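Local atomic coordinates of putative endo-1,4-beta-xylanase (Bacteroides thetaiotaomicron VPI-5482, PDB entry 5MSX), a protein that probably hydrolyses glycosidic bonds in plant pectin, most likely as an arabinofuranosidase of glycoside hydrolase family 43. Residues Tyr104-Pro116 and Lys148-Asp160. Residues are numbered along the deposited sequence; the frame is centred on the assembly and turned at random.
With EDO (1,2-ethanediol), chain X; EDO (1,2-ethanediol), chain G.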
# COMPACT_ATOMS: atom_id res chain seq x y z
N TYR C 104 2.40 -9.50 3.31
CA TYR C 104 3.08 -10.43 2.41
C TYR C 104 2.14 -10.86 1.30
O TYR C 104 0.99 -11.26 1.56
CB TYR C 104 3.57 -11.64 3.20
CG TYR C 104 4.68 -11.28 4.13
CD1 TYR C 104 6.00 -11.25 3.69
CD2 TYR C 104 4.43 -10.88 5.47
CE1 TYR C 104 7.04 -10.89 4.52
CE2 TYR C 104 5.48 -10.52 6.33
CZ TYR C 104 6.78 -10.53 5.84
OH TYR C 104 7.85 -10.18 6.64
N TYR C 105 2.61 -10.75 0.06
CA TYR C 105 1.89 -11.19 -1.13
C TYR C 105 2.62 -12.40 -1.79
O TYR C 105 3.85 -12.45 -1.79
CB TYR C 105 1.77 -10.06 -2.13
CG TYR C 105 0.98 -8.87 -1.65
CD1 TYR C 105 1.59 -7.86 -0.87
CD2 TYR C 105 -0.36 -8.72 -1.99
CE1 TYR C 105 0.87 -6.75 -0.44
CE2 TYR C 105 -1.10 -7.62 -1.55
CZ TYR C 105 -0.48 -6.64 -0.78
OH TYR C 105 -1.20 -5.57 -0.36
N ILE C 106 1.86 -13.33 -2.35
CA ILE C 106 2.41 -14.45 -3.07
C ILE C 106 1.54 -14.70 -4.29
O ILE C 106 0.34 -14.41 -4.27
CB ILE C 106 2.57 -15.67 -2.13
CG1 ILE C 106 3.61 -16.66 -2.69
CG2 ILE C 106 1.22 -16.32 -1.83
CD1 ILE C 106 4.15 -17.59 -1.63
N TYR C 107 2.16 -15.18 -5.37
CA TYR C 107 1.49 -15.28 -6.66
C TYR C 107 1.64 -16.70 -7.28
O TYR C 107 2.42 -16.91 -8.21
CB TYR C 107 2.01 -14.21 -7.59
CG TYR C 107 1.93 -12.80 -7.01
CD1 TYR C 107 2.87 -12.35 -6.10
CD2 TYR C 107 0.91 -11.92 -7.37
CE1 TYR C 107 2.82 -11.08 -5.56
CE2 TYR C 107 0.85 -10.63 -6.85
CZ TYR C 107 1.81 -10.22 -5.94
OH TYR C 107 1.80 -8.98 -5.38
N PRO C 108 0.88 -17.68 -6.75
CA PRO C 108 0.99 -19.05 -7.25
C PRO C 108 0.14 -19.33 -8.47
O PRO C 108 -0.69 -18.50 -8.88
CB PRO C 108 0.59 -19.88 -6.04
CG PRO C 108 -0.42 -19.02 -5.36
CD PRO C 108 0.08 -17.62 -5.51
N THR C 109 0.38 -20.49 -9.09
CA THR C 109 -0.40 -20.92 -10.25
C THR C 109 -1.34 -22.03 -9.79
O THR C 109 -0.89 -23.13 -9.46
CB THR C 109 0.51 -21.34 -11.39
OG1 THR C 109 1.29 -20.20 -11.76
CG2 THR C 109 -0.26 -21.84 -12.61
N ILE C 110 -2.63 -21.71 -9.72
CA ILE C 110 -3.62 -22.60 -9.08
C ILE C 110 -4.58 -23.09 -10.15
O ILE C 110 -5.19 -22.29 -10.87
CB ILE C 110 -4.32 -21.91 -7.89
CG1 ILE C 110 -3.27 -21.31 -6.94
CG2 ILE C 110 -5.19 -22.91 -7.12
CD1 ILE C 110 -3.78 -20.81 -5.59
N ASN C 111 -4.62 -24.42 -10.30
CA ASN C 111 -5.33 -25.09 -11.39
C ASN C 111 -5.03 -24.48 -12.74
O ASN C 111 -5.92 -24.21 -13.52
CB ASN C 111 -6.84 -25.14 -11.11
CG ASN C 111 -7.14 -25.83 -9.80
OD1 ASN C 111 -6.56 -26.86 -9.48
ND2 ASN C 111 -8.02 -25.25 -9.02
N GLY C 112 -3.73 -24.23 -12.99
CA GLY C 112 -3.27 -23.64 -14.26
C GLY C 112 -3.23 -22.12 -14.41
O GLY C 112 -2.82 -21.61 -15.46
N TYR C 113 -3.64 -21.38 -13.38
CA TYR C 113 -3.81 -19.92 -13.54
C TYR C 113 -3.24 -19.16 -12.35
O TYR C 113 -3.33 -19.60 -11.22
CB TYR C 113 -5.30 -19.56 -13.75
CG TYR C 113 -5.83 -20.03 -15.08
CD1 TYR C 113 -6.33 -21.31 -15.24
CD2 TYR C 113 -5.82 -19.19 -16.18
CE1 TYR C 113 -6.81 -21.74 -16.47
CE2 TYR C 113 -6.30 -19.61 -17.40
CZ TYR C 113 -6.79 -20.88 -17.54
OH TYR C 113 -7.23 -21.30 -18.76
N MET C 114 -2.65 -17.99 -12.64
CA MET C 114 -2.03 -17.19 -11.60
C MET C 114 -3.09 -16.40 -10.81
O MET C 114 -3.98 -15.83 -11.43
CB MET C 114 -1.03 -16.23 -12.22
CG MET C 114 0.14 -16.98 -12.86
SD MET C 114 1.29 -15.89 -13.68
CE MET C 114 0.24 -15.02 -14.86
N TYR C 115 -2.93 -16.38 -9.49
CA TYR C 115 -3.73 -15.58 -8.55
C TYR C 115 -2.85 -14.82 -7.56
O TYR C 115 -1.87 -15.38 -7.05
CB TYR C 115 -4.63 -16.48 -7.69
CG TYR C 115 -5.65 -17.23 -8.48
CD1 TYR C 115 -5.32 -18.42 -9.13
CD2 TYR C 115 -6.97 -16.76 -8.57
CE1 TYR C 115 -6.26 -19.10 -9.88
CE2 TYR C 115 -7.93 -17.45 -9.28
CZ TYR C 115 -7.58 -18.61 -9.95
OH TYR C 115 -8.54 -19.28 -10.69
N PRO C 116 -3.23 -13.58 -7.23
CA PRO C 116 -2.63 -12.87 -6.09
C PRO C 116 -3.23 -13.27 -4.76
O PRO C 116 -4.45 -13.35 -4.62
CB PRO C 116 -2.94 -11.41 -6.41
CG PRO C 116 -4.23 -11.45 -7.16
CD PRO C 116 -4.24 -12.75 -7.92
N LYS C 148 -9.48 -11.14 -21.44
CA LYS C 148 -10.50 -12.14 -21.79
C LYS C 148 -9.97 -13.57 -21.57
O LYS C 148 -10.59 -14.37 -20.88
CB LYS C 148 -10.92 -11.93 -23.25
CG LYS C 148 -11.99 -12.86 -23.81
CD LYS C 148 -12.40 -12.43 -25.22
CE LYS C 148 -13.06 -13.55 -26.02
NZ LYS C 148 -14.24 -14.13 -25.31
N ASN C 149 -8.80 -13.86 -22.14
CA ASN C 149 -8.00 -15.05 -21.79
C ASN C 149 -6.91 -14.66 -20.75
O ASN C 149 -5.95 -14.04 -21.12
CB ASN C 149 -7.33 -15.64 -23.05
CG ASN C 149 -6.40 -16.80 -22.73
OD1 ASN C 149 -6.49 -17.39 -21.67
ND2 ASN C 149 -5.49 -17.11 -23.64
N PRO C 150 -7.08 -15.05 -19.47
CA PRO C 150 -6.11 -14.71 -18.45
C PRO C 150 -5.01 -15.79 -18.24
O PRO C 150 -4.50 -15.95 -17.12
CB PRO C 150 -7.00 -14.62 -17.20
CG PRO C 150 -8.01 -15.71 -17.40
CD PRO C 150 -8.17 -15.86 -18.89
N GLY C 151 -4.67 -16.52 -19.31
CA GLY C 151 -3.75 -17.64 -19.23
C GLY C 151 -2.31 -17.15 -19.04
O GLY C 151 -1.93 -16.13 -19.56
N GLY C 152 -1.54 -17.94 -18.31
CA GLY C 152 -0.12 -17.66 -18.06
C GLY C 152 0.26 -18.32 -16.75
O GLY C 152 -0.59 -18.54 -15.91
N ILE C 153 1.53 -18.67 -16.60
CA ILE C 153 2.00 -19.36 -15.41
C ILE C 153 3.34 -18.81 -14.90
O ILE C 153 4.02 -18.06 -15.60
CB ILE C 153 2.21 -20.87 -15.70
CG1 ILE C 153 3.32 -21.05 -16.75
CG2 ILE C 153 0.91 -21.51 -16.19
CD1 ILE C 153 3.67 -22.48 -17.01
N ASP C 154 3.73 -19.27 -13.71
CA ASP C 154 5.09 -19.07 -13.18
C ASP C 154 5.40 -17.62 -12.88
O ASP C 154 6.34 -17.07 -13.45
CB ASP C 154 6.16 -19.64 -14.15
CG ASP C 154 6.07 -21.14 -14.33
OD1 ASP C 154 5.23 -21.78 -13.67
OD2 ASP C 154 6.92 -21.69 -15.10
N ALA C 155 4.62 -16.99 -12.00
CA ALA C 155 4.84 -15.56 -11.68
C ALA C 155 6.14 -15.35 -10.90
O ALA C 155 6.49 -16.15 -10.03
CB ALA C 155 3.70 -14.97 -10.89
N GLU C 156 6.80 -14.25 -11.21
CA GLU C 156 8.01 -13.77 -10.52
C GLU C 156 7.84 -12.25 -10.31
O GLU C 156 7.56 -11.51 -11.27
CB GLU C 156 9.21 -14.09 -11.41
CG GLU C 156 10.55 -13.48 -11.05
CD GLU C 156 11.24 -14.18 -9.88
OE1 GLU C 156 10.54 -14.94 -9.15
OE2 GLU C 156 12.48 -13.93 -9.69
N ILE C 157 8.03 -11.79 -9.06
CA ILE C 157 7.82 -10.38 -8.70
C ILE C 157 9.15 -9.65 -8.48
O ILE C 157 10.08 -10.21 -7.89
CB ILE C 157 6.94 -10.28 -7.45
CG1 ILE C 157 5.65 -11.10 -7.63
CG2 ILE C 157 6.57 -8.84 -7.10
CD1 ILE C 157 4.66 -10.57 -8.67
N PHE C 158 9.25 -8.42 -8.99
CA PHE C 158 10.39 -7.56 -8.69
C PHE C 158 9.91 -6.17 -8.22
O PHE C 158 9.04 -5.57 -8.85
CB PHE C 158 11.26 -7.39 -9.91
CG PHE C 158 12.43 -6.46 -9.69
CD1 PHE C 158 13.48 -6.83 -8.84
CD2 PHE C 158 12.48 -5.21 -10.32
CE1 PHE C 158 14.56 -5.97 -8.64
CE2 PHE C 158 13.55 -4.34 -10.12
CZ PHE C 158 14.59 -4.72 -9.27
N VAL C 159 10.50 -5.64 -7.14
CA VAL C 159 10.22 -4.23 -6.72
C VAL C 159 11.52 -3.43 -6.85
O VAL C 159 12.51 -3.77 -6.22
CB VAL C 159 9.69 -4.13 -5.27
CG1 VAL C 159 9.29 -2.70 -4.93
CG2 VAL C 159 8.51 -5.07 -5.07
N ASP C 160 11.53 -2.40 -7.69
CA ASP C 160 12.76 -1.67 -7.95
C ASP C 160 13.03 -0.66 -6.81
O ASP C 160 12.16 -0.47 -5.92
CB ASP C 160 12.69 -0.99 -9.35
CG ASP C 160 14.05 -0.81 -10.01
OD1 ASP C 160 15.11 -1.02 -9.37
OD2 ASP C 160 14.05 -0.44 -11.21
C1 EDO X . 16.68 -4.21 -5.80
O1 EDO X . 17.07 -5.58 -5.70
C2 EDO X . 15.50 -4.00 -4.86
O2 EDO X . 14.92 -2.70 -5.07
C1 EDO G . 10.09 -7.60 5.74
O1 EDO G . 10.08 -9.02 5.75
C2 EDO G . 10.84 -7.20 6.99
O2 EDO G . 10.26 -7.84 8.14
O HOH W 1 2.92 -18.70 -10.35
O HOH W 2 -2.57 -20.46 -17.62
O HOH W 3 -2.76 -17.13 -15.46
O HOH W 4 -3.95 -14.85 -13.93
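Tyr107 and Ile157 meet where two antiparallel blades of the five-bladed beta-propeller of family 43 pack, the 107-114 loop and hairpin of one blade against residues 150-157, leading into the innermost strand, 156-159, of the next. Ile157 CD1 sits over one face of the Tyr107 ring, 3.7 Å from its centroid and 15° off the normal, a CH-pi contact, and Ile157 CG1 lies 3.4 Å from Tyr107 CD1, at the rim. The ring reaches this position with CG anti to the carbonyl carbon (chi1 -53°), while its hydroxyl bonds Met181 O. Leucine in place of Tyr107 would probably leave Ile157 without its aromatic face and Met181 O without that donor. Ala155, small enough to fit between two side chains, sets its CB 3.8 Å from Tyr107 CB and equally far from Met114 SD, whose flexible thioether bends at chi3 (-56°) to lie along the backbone of Gly152 and Ile153. The beta-branched Thr109 uses both arms: its CG2 meets Ile153 CG2, and its OG1 accepts a long but fairly straight bond from Asp154 N (3.3 Å), which probably helps hold the backbone of Asp154, predicted to tune the proton donor Glu200. Asp154 CB points away from the hairpin, and Asp154 OD2 accepts from Gly201 N. A bridging water completes the junction, accepting from Thr109 OG1 (2.6 Å) and Ala155 N (2.9 Å) and donating to Tyr107 O (2.8 Å).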